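Local coordinates for oxidoreductase, short-chain dehydrogenase/reductase family (Aeromonas hydrophila subsp. hydrophila, PDB 3L6E), which probably acts as a nucleotide-dependent oxidoreductase of the short-chain dehydrogenase/reductase family, possibly reducing 3-dehydrosphinganine in sphingolipid metabolism, at residues 22-27 against 45-50. Sequence-based numbering, arbitrary orientation.
Sequences GLVERG and LLLGNA. Unlike the reference sequence in segment 45-50: Leu45 (reference Glu), Asn49 (reference Lys).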
# COMPACT_ATOMS: atom_id res chain seq x y z
N GLY A 22 8.16 13.53 -9.65
CA GLY A 22 7.43 13.68 -8.39
C GLY A 22 8.31 13.94 -7.20
O GLY A 22 7.97 14.76 -6.34
N LEU A 23 9.44 13.24 -7.13
CA LEU A 23 10.44 13.42 -6.07
C LEU A 23 11.13 14.77 -6.19
O LEU A 23 11.50 15.38 -5.19
CB LEU A 23 11.49 12.30 -6.13
CG LEU A 23 11.08 10.86 -5.79
CD1 LEU A 23 11.96 9.83 -6.50
CD2 LEU A 23 11.08 10.60 -4.29
N VAL A 24 11.30 15.25 -7.42
CA VAL A 24 11.87 16.58 -7.63
C VAL A 24 10.92 17.66 -7.11
O VAL A 24 11.34 18.59 -6.39
CB VAL A 24 12.23 16.85 -9.10
CG1 VAL A 24 12.47 18.37 -9.36
CG2 VAL A 24 13.46 16.03 -9.48
N GLU A 25 9.64 17.54 -7.49
CA GLU A 25 8.58 18.45 -7.03
C GLU A 25 8.46 18.44 -5.50
O GLU A 25 8.09 19.44 -4.91
CB GLU A 25 7.23 18.09 -7.68
CG GLU A 25 7.15 18.41 -9.18
CD GLU A 25 5.80 18.05 -9.82
OE1 GLU A 25 4.97 17.38 -9.16
OE2 GLU A 25 5.57 18.43 -10.99
N ARG A 26 8.77 17.30 -4.87
CA ARG A 26 8.78 17.20 -3.41
C ARG A 26 10.14 17.63 -2.79
O ARG A 26 10.41 17.38 -1.60
CB ARG A 26 8.34 15.80 -2.94
CG ARG A 26 6.86 15.45 -3.26
CD ARG A 26 6.66 13.92 -3.39
NE ARG A 26 5.34 13.53 -3.94
CZ ARG A 26 4.38 12.91 -3.26
NH1 ARG A 26 3.23 12.59 -3.85
NH2 ARG A 26 4.56 12.60 -1.98
N GLY A 27 10.99 18.26 -3.60
CA GLY A 27 12.24 18.84 -3.13
C GLY A 27 13.50 17.97 -3.08
O GLY A 27 14.48 18.38 -2.46
N LEU A 45 17.05 18.22 -19.42
CA LEU A 45 16.53 19.45 -20.04
C LEU A 45 15.28 19.96 -19.31
O LEU A 45 15.09 21.17 -19.15
CB LEU A 45 16.21 19.19 -21.52
CG LEU A 45 16.26 20.34 -22.54
CD1 LEU A 45 17.08 19.93 -23.77
CD2 LEU A 45 14.87 20.80 -22.96
N LEU A 46 14.44 19.03 -18.87
CA LEU A 46 13.23 19.39 -18.14
C LEU A 46 13.50 19.83 -16.69
O LEU A 46 12.89 20.78 -16.23
CB LEU A 46 12.21 18.24 -18.17
CG LEU A 46 10.86 18.44 -17.47
CD1 LEU A 46 9.91 19.33 -18.28
CD2 LEU A 46 10.20 17.10 -17.18
N LEU A 47 14.39 19.13 -16.00
CA LEU A 47 14.51 19.29 -14.55
C LEU A 47 15.82 19.92 -14.08
O LEU A 47 15.95 20.29 -12.90
CB LEU A 47 14.26 17.95 -13.82
CG LEU A 47 12.97 17.18 -14.17
CD1 LEU A 47 13.02 15.74 -13.64
CD2 LEU A 47 11.70 17.91 -13.70
N GLY A 48 16.78 20.05 -15.01
CA GLY A 48 18.01 20.80 -14.79
C GLY A 48 18.90 20.26 -13.68
O GLY A 48 19.21 19.07 -13.66
N ASN A 49 19.29 21.15 -12.76
CA ASN A 49 20.28 20.84 -11.73
C ASN A 49 19.75 19.99 -10.57
O ASN A 49 20.50 19.63 -9.67
CB ASN A 49 20.98 22.12 -11.22
CG ASN A 49 20.02 23.17 -10.63
OD1 ASN A 49 20.42 23.97 -9.79
ND2 ASN A 49 18.77 23.17 -11.08
N ALA A 50 18.47 19.66 -10.63
CA ALA A 50 17.83 18.79 -9.67
C ALA A 50 18.18 17.31 -9.90
O ALA A 50 17.98 16.47 -9.03
CB ALA A 50 16.33 18.98 -9.71
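Val24, in the last turn of helix 14-25, pairs with Ala50, just beyond helix 37-47, their CA atoms 6.7 Å apart. The contact joins two neighbouring helices of the Rossmann fold at the ends from which the chain returns to the parallel sheet, into strands 29-34 and 51-55. Both helices stop close by: Gly27, with positive phi, is the C-prime residue of a Schellman motif, in which His28 N bonds to Leu23 O and Gly27 N to Val24 O, the latter at 2.8 Å, while Gly48, also of positive phi, is the first residue after helix 37-47 to leave helical backbone angles, ahead of a short 3-10 turn at Asn49 and Ala50. No hydrogen bond crosses between the segments, and the contact is purely apolar. Val24 meets the other segment with both its methyls. With CG2 trans to the carbonyl carbon and next to the backbone N, this branch meets Leu47 CD1 at 4.2 Å, the two side chains running obliquely to each other. Leu47 also touches Thr20, one turn earlier on helix 14-25, and Val24 rests on Val30, whose backbone is hydrogen-bonded to Ala50. The Ala50 methyl sits against both valine branches, CB lying 4.1 Å from Val24 CG2 and 3.9 Å from Val24 CG1.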